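Local coordinates for GTN Reductase (Agrobacterium tumefaciens, PDB 5N6G), which is an FMN-containing ene-reductase of the Old Yellow Enzyme family that probably reduces activated carbon-carbon double bonds at the expense of NADH or NADPH, at residues A[224-236]-A[256-270]. Residues are numbered along the deposited sequence; the frame is centred on the assembly and turned at random. Where two conformers were deposited one is given.
Sequences AGRTGIRLSPVTP and LGKRNLAFIHVVEGA. With FMN (flavin mononucleotide), chain B.
Strands 227-231 and 263-267 are parallel neighbours in the barrel sheet, and their side chains Arg230 and His265 lie side by side next to the bound FMN; of the two, Arg230 alone contacts the cofactor. The strands are paired by backbone hydrogen bonds, among them Leu231 N to His265 O (2.8 Å) and Val267 N to Leu231 O (2.9 Å). Paired across the strands on the face lining the barrel interior, Arg230 and His265 both extend with CG anti to the backbone N (chi1 -168° and -176°) and point the same way. Arg230 NE lies over the imidazole face, and the guanidinium plane is turned 62° from the ring. Val267 CG2 covers one guanidinium face, 3.6 Å from Arg230 CZ. Arg230 NH1 donates to FMN O2 at 2.8 Å and, more weakly, to O2' and O3'; NH2 donates to O3' at 3.1 Å. The arginine thus grips both the isoalloxazine and the ribityl chain, and its charge would probably help stabilise negative charge near N1 and O2 of reduced flavin. Glu176, on strand 174-178 beyond strand 227-231, is hydrogen-bonded to His265 ND1. This is the TIM barrel of Old Yellow Enzymes; helix 245-256 completes the beta-alpha-beta unit. Toward the N-terminal ends of the strands, Phe263 lays its ring face over Gly228 in a CH-pi contact, with Gly228 CA 3.5 Å from the ring centroid. On the outer face, Ile229 CG2 packs on Ile264 CD1 (3.7 Å) and Leu256 CD1, while Leu231 meets Leu256 tip to tip. Helices 204-222 and 286-295 cover this layer. A water accepts from Val234 N and donates to Gly269 O and to O of Val267, the last strand residue, bridging the chain just past the two strands.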
loop_
_atom_site.group_PDB
_atom_site.type_symbol
_atom_site.label_atom_id
_atom_site.label_comp_id
_atom_site.label_asym_id
_atom_site.label_seq_id
_atom_site.Cartn_x
_atom_site.Cartn_y
_atom_site.Cartn_z
ATOM N N ALA A 224 10.361 -6.833 12.966
ATOM C CA ALA A 224 9.488 -7.571 12.065
ATOM C C ALA A 224 8.037 -7.528 12.530
ATOM O O ALA A 224 7.116 -7.523 11.699
ATOM C CB ALA A 224 9.976 -9.022 11.951
ATOM N N GLY A 225 7.819 -7.443 13.839
ATOM C CA GLY A 225 6.469 -7.383 14.381
ATOM C C GLY A 225 5.744 -6.074 14.135
ATOM O O GLY A 225 4.566 -5.954 14.508
ATOM N N ARG A 226 6.427 -5.073 13.579
ATOM C CA ARG A 226 5.776 -3.834 13.172
ATOM C C ARG A 226 5.834 -3.655 11.659
ATOM O O ARG A 226 5.602 -2.537 11.172
ATOM C CB ARG A 226 6.398 -2.620 13.872
ATOM C CG ARG A 226 6.271 -2.738 15.373
ATOM C CD ARG A 226 6.521 -1.447 16.113
ATOM N NE ARG A 226 6.173 -1.641 17.529
ATOM C CZ ARG A 226 4.950 -1.512 18.053
ATOM N NH1 ARG A 226 3.907 -1.156 17.307
ATOM N NH2 ARG A 226 4.765 -1.730 19.350
ATOM N N THR A 227 6.174 -4.715 10.919
ATOM C CA THR A 227 6.355 -4.676 9.466
ATOM C C THR A 227 5.329 -5.563 8.778
ATOM O O THR A 227 5.249 -6.760 9.063
ATOM C CB THR A 227 7.768 -5.119 9.079
ATOM O OG1 THR A 227 8.738 -4.321 9.774
ATOM C CG2 THR A 227 7.970 -4.990 7.585
ATOM N N GLY A 228 4.546 -4.976 7.864
ATOM C CA GLY A 228 3.684 -5.741 6.977
ATOM C C GLY A 228 3.973 -5.397 5.525
ATOM O O GLY A 228 4.860 -4.604 5.219
ATOM N N ILE A 229 3.242 -6.051 4.630
ATOM C CA ILE A 229 3.504 -5.872 3.203
ATOM C C ILE A 229 2.202 -6.052 2.450
ATOM O O ILE A 229 1.385 -6.906 2.803
ATOM C CB ILE A 229 4.580 -6.865 2.705
ATOM C CG1 ILE A 229 4.970 -6.603 1.251
ATOM C CG2 ILE A 229 4.141 -8.312 2.956
ATOM C CD1 ILE A 229 6.302 -7.228 0.875
ATOM N N ARG A 230 2.026 -5.288 1.380
ATOM C CA ARG A 230 0.880 -5.440 0.493
ATOM C C ARG A 230 1.322 -6.072 -0.824
ATOM O O ARG A 230 2.279 -5.606 -1.447
ATOM C CB ARG A 230 0.207 -4.091 0.225
ATOM C CG ARG A 230 -1.143 -4.267 -0.451
ATOM C CD ARG A 230 -1.920 -2.992 -0.588
ATOM N NE ARG A 230 -3.343 -3.249 -0.403
ATOM C CZ ARG A 230 -4.333 -2.586 -0.993
ATOM N NH1 ARG A 230 -4.088 -1.658 -1.886
ATOM N NH2 ARG A 230 -5.582 -2.884 -0.682
ATOM N N LEU A 231 0.579 -7.072 -1.286
ATOM C CA LEU A 231 0.884 -7.826 -2.495
ATOM C C LEU A 231 -0.359 -7.892 -3.372
ATOM O O LEU A 231 -1.485 -7.883 -2.872
ATOM C CB LEU A 231 1.350 -9.264 -2.166
ATOM C CG LEU A 231 2.558 -9.357 -1.247
ATOM C CD1 LEU A 231 2.708 -10.826 -0.777
ATOM C CD2 LEU A 231 3.788 -8.840 -1.988
ATOM N N SER A 232 -0.163 -7.986 -4.685
ATOM C CA SER A 232 -1.272 -7.982 -5.635
ATOM C C SER A 232 -0.878 -8.872 -6.813
ATOM O O SER A 232 -0.382 -8.391 -7.846
ATOM C CB SER A 232 -1.617 -6.559 -6.092
ATOM O OG SER A 232 -0.465 -5.871 -6.582
ATOM N N PRO A 233 -1.078 -10.189 -6.683
ATOM C CA PRO A 233 -0.474 -11.139 -7.642
ATOM C C PRO A 233 -0.888 -10.972 -9.096
ATOM O O PRO A 233 -0.084 -11.287 -9.982
ATOM C CB PRO A 233 -0.932 -12.504 -7.101
ATOM C CG PRO A 233 -1.142 -12.292 -5.650
ATOM C CD PRO A 233 -1.595 -10.869 -5.482
ATOM N N VAL A 234 -2.107 -10.530 -9.400
ATOM C CA VAL A 234 -2.570 -10.556 -10.781
ATOM C C VAL A 234 -2.955 -9.196 -11.319
ATOM O O VAL A 234 -3.418 -9.109 -12.455
ATOM C CB VAL A 234 -3.754 -11.532 -10.965
ATOM C CG1 VAL A 234 -3.362 -12.946 -10.570
ATOM C CG2 VAL A 234 -4.962 -11.092 -10.174
ATOM N N THR A 235 -2.781 -8.144 -10.565
ATOM C CA THR A 235 -3.377 -6.892 -10.975
ATOM C C THR A 235 -2.704 -6.341 -12.233
ATOM O O THR A 235 -1.484 -6.430 -12.373
ATOM C CB THR A 235 -3.294 -5.866 -9.868
ATOM O OG1 THR A 235 -4.014 -4.710 -10.307
ATOM C CG2 THR A 235 -1.874 -5.494 -9.562
ATOM N N PRO A 236 -3.471 -5.746 -13.141
ATOM C CA PRO A 236 -2.887 -5.114 -14.331
ATOM C C PRO A 236 -2.525 -3.648 -14.135
ATOM O O PRO A 236 -2.198 -2.959 -15.110
ATOM C CB PRO A 236 -4.020 -5.257 -15.333
ATOM C CG PRO A 236 -5.260 -5.095 -14.515
ATOM C CD PRO A 236 -4.944 -5.708 -13.180
ATOM N N LEU A 256 8.478 -14.983 3.008
ATOM C CA LEU A 256 7.937 -14.080 4.019
ATOM C C LEU A 256 7.474 -14.835 5.256
ATOM O O LEU A 256 7.505 -14.292 6.362
ATOM C CB LEU A 256 6.790 -13.254 3.434
ATOM C CG LEU A 256 7.211 -12.281 2.334
ATOM C CD1 LEU A 256 5.955 -11.627 1.755
ATOM C CD2 LEU A 256 8.151 -11.203 2.780
ATOM N N GLY A 257 7.053 -16.091 5.086
ATOM C CA GLY A 257 6.642 -16.916 6.209
ATOM C C GLY A 257 7.745 -17.207 7.193
ATOM O O GLY A 257 7.477 -17.641 8.318
ATOM N N LYS A 258 8.989 -16.990 6.787
ATOM C CA LYS A 258 10.155 -17.214 7.626
ATOM C C LYS A 258 10.543 -15.994 8.443
ATOM O O LYS A 258 11.429 -16.112 9.316
ATOM C CB LYS A 258 11.335 -17.617 6.750
ATOM C CG LYS A 258 11.159 -18.928 5.993
ATOM C CD LYS A 258 12.253 -19.082 4.971
ATOM C CE LYS A 258 12.113 -20.386 4.206
ATOM N NZ LYS A 258 13.235 -20.500 3.226
ATOM N N ARG A 259 9.879 -14.859 8.229
ATOM C CA ARG A 259 10.364 -13.563 8.709
ATOM C C ARG A 259 9.549 -12.914 9.832
ATOM O O ARG A 259 9.808 -11.755 10.166
ATOM C CB ARG A 259 10.487 -12.619 7.518
ATOM C CG ARG A 259 11.711 -13.007 6.667
ATOM C CD ARG A 259 11.619 -12.535 5.281
ATOM N NE ARG A 259 12.928 -12.408 4.649
ATOM C CZ ARG A 259 13.542 -13.359 3.942
ATOM N NH1 ARG A 259 13.002 -14.562 3.767
ATOM N NH2 ARG A 259 14.711 -13.087 3.378
ATOM N N ASN A 260 8.599 -13.611 10.438
ATOM C CA ASN A 260 7.960 -13.113 11.658
ATOM C C ASN A 260 7.277 -11.760 11.443
ATOM O O ASN A 260 7.264 -10.908 12.335
ATOM C CB ASN A 260 8.982 -13.029 12.790
ATOM C CG ASN A 260 9.499 -14.395 13.192
ATOM O OD1 ASN A 260 10.678 -14.714 13.034
ATOM N ND2 ASN A 260 8.604 -15.213 13.702
ATOM N N LEU A 261 6.629 -11.590 10.289
ATOM C CA LEU A 261 6.003 -10.324 9.935
ATOM C C LEU A 261 4.642 -10.152 10.609
ATOM O O LEU A 261 3.980 -11.119 11.026
ATOM C CB LEU A 261 5.843 -10.194 8.421
ATOM C CG LEU A 261 7.141 -10.235 7.599
ATOM C CD1 LEU A 261 6.812 -10.023 6.149
ATOM C CD2 LEU A 261 8.127 -9.179 8.086
ATOM N N ALA A 262 4.217 -8.882 10.685
ATOM C CA ALA A 262 2.985 -8.531 11.387
ATOM C C ALA A 262 1.748 -8.890 10.576
ATOM O O ALA A 262 0.764 -9.390 11.136
ATOM C CB ALA A 262 2.983 -7.042 11.713
ATOM N N PHE A 263 1.802 -8.694 9.264
ATOM C CA PHE A 263 0.642 -8.922 8.414
ATOM C C PHE A 263 1.052 -9.001 6.954
ATOM O O PHE A 263 2.063 -8.431 6.523
ATOM C CB PHE A 263 -0.453 -7.844 8.606
ATOM C CG PHE A 263 -0.029 -6.429 8.260
ATOM C CD1 PHE A 263 0.546 -5.618 9.236
ATOM C CD2 PHE A 263 -0.217 -5.906 6.981
ATOM C CE1 PHE A 263 0.942 -4.308 8.947
ATOM C CE2 PHE A 263 0.170 -4.588 6.690
ATOM C CZ PHE A 263 0.747 -3.802 7.667
ATOM N N ILE A 264 0.225 -9.734 6.204
ATOM C CA ILE A 264 0.244 -9.785 4.751
ATOM C C ILE A 264 -1.099 -9.251 4.282
ATOM O O ILE A 264 -2.147 -9.746 4.712
ATOM C CB ILE A 264 0.432 -11.221 4.213
ATOM C CG1 ILE A 264 1.567 -11.966 4.944
ATOM C CG2 ILE A 264 0.603 -11.186 2.687
ATOM C CD1 ILE A 264 2.951 -11.384 4.699
ATOM N N HIS A 265 -1.071 -8.255 3.404
ATOM C CA HIS A 265 -2.263 -7.629 2.858
ATOM C C HIS A 265 -2.324 -7.955 1.376
ATOM O O HIS A 265 -1.431 -7.565 0.616
ATOM C CB HIS A 265 -2.200 -6.121 3.115
ATOM C CG HIS A 265 -3.402 -5.354 2.690
ATOM N ND1 HIS A 265 -3.527 -4.013 2.962
ATOM C CD2 HIS A 265 -4.516 -5.704 2.006
ATOM C CE1 HIS A 265 -4.676 -3.570 2.486
ATOM N NE2 HIS A 265 -5.297 -4.573 1.900
ATOM N N VAL A 266 -3.354 -8.689 0.962
ATOM C CA VAL A 266 -3.443 -9.215 -0.397
ATOM C C VAL A 266 -4.625 -8.591 -1.126
ATOM O O VAL A 266 -5.761 -8.619 -0.632
ATOM C CB VAL A 266 -3.547 -10.752 -0.398
ATOM C CG1 VAL A 266 -4.771 -11.226 0.368
ATOM C CG2 VAL A 266 -3.572 -11.294 -1.819
ATOM N N VAL A 267 -4.350 -8.059 -2.316
ATOM C CA VAL A 267 -5.364 -7.622 -3.273
ATOM C C VAL A 267 -5.751 -8.836 -4.098
ATOM O O VAL A 267 -4.920 -9.403 -4.822
ATOM C CB VAL A 267 -4.835 -6.495 -4.179
ATOM C CG1 VAL A 267 -5.883 -6.077 -5.214
ATOM C CG2 VAL A 267 -4.380 -5.284 -3.355
ATOM N N GLU A 268 -7.019 -9.218 -4.024
ATOM C CA GLU A 268 -7.535 -10.380 -4.724
ATOM C C GLU A 268 -8.140 -9.925 -6.047
ATOM O O GLU A 268 -9.224 -9.333 -6.075
ATOM C CB GLU A 268 -8.554 -11.101 -3.845
ATOM C CG GLU A 268 -7.907 -11.606 -2.558
ATOM C CD GLU A 268 -8.890 -12.201 -1.559
ATOM O OE1 GLU A 268 -10.036 -11.702 -1.434
ATOM O OE2 GLU A 268 -8.488 -13.169 -0.883
ATOM N N GLY A 269 -7.443 -10.204 -7.140
ATOM C CA GLY A 269 -7.907 -9.812 -8.454
ATOM C C GLY A 269 -7.307 -8.513 -8.955
ATOM O O GLY A 269 -6.277 -8.032 -8.485
ATOM N N ALA A 270 -7.970 -7.948 -9.960
ATOM C CA ALA A 270 -7.554 -6.648 -10.467
ATOM C C ALA A 270 -7.931 -5.568 -9.462
ATOM O O ALA A 270 -9.068 -5.516 -8.990
ATOM C CB ALA A 270 -8.208 -6.383 -11.823
HETATM N N1 FMN B . -3.831 0.993 -3.164
HETATM C C2 FMN B . -2.615 1.115 -2.538
HETATM O O2 FMN B . -1.921 0.115 -2.247
HETATM N N3 FMN B . -2.155 2.367 -2.192
HETATM C C4 FMN B . -2.792 3.565 -2.454
HETATM O O4 FMN B . -2.316 4.629 -2.060
HETATM C C4A FMN B . -4.057 3.429 -3.142
HETATM N N5 FMN B . -4.741 4.516 -3.398
HETATM C C5A FMN B . -6.019 4.363 -3.909
HETATM C C6 FMN B . -6.803 5.498 -4.079
HETATM C C7 FMN B . -8.128 5.395 -4.478
HETATM C C7M FMN B . -8.947 6.654 -4.617
HETATM C C8 FMN B . -8.687 4.136 -4.725
HETATM C C8M FMN B . -10.137 3.984 -5.097
HETATM C C9 FMN B . -7.901 2.995 -4.580
HETATM C C9A FMN B . -6.574 3.104 -4.164
HETATM N N10 FMN B . -5.788 1.962 -3.898
HETATM C C10 FMN B . -4.515 2.092 -3.415
HETATM C "C1'" FMN B . -6.428 0.641 -3.973
HETATM C "C2'" FMN B . -7.268 0.372 -2.731
HETATM O "O2'" FMN B . -6.436 0.273 -1.570
HETATM C "C3'" FMN B . -8.114 -0.897 -2.840
HETATM O "O3'" FMN B . -7.271 -2.009 -3.132
HETATM C "C4'" FMN B . -9.199 -0.819 -3.912
HETATM O "O4'" FMN B . -9.986 0.362 -3.735
HETATM C "C5'" FMN B . -10.076 -2.058 -3.934
HETATM O "O5'" FMN B . -10.782 -2.197 -2.684
HETATM P P FMN B . -12.353 -1.844 -2.472
HETATM O O1P FMN B . -13.105 -2.786 -3.388
HETATM O O2P FMN B . -12.508 -0.402 -2.923
HETATM O O3P FMN B . -12.591 -2.066 -1.023
HETATM O O HOH W 1 -3.907 -9.049 -7.481
#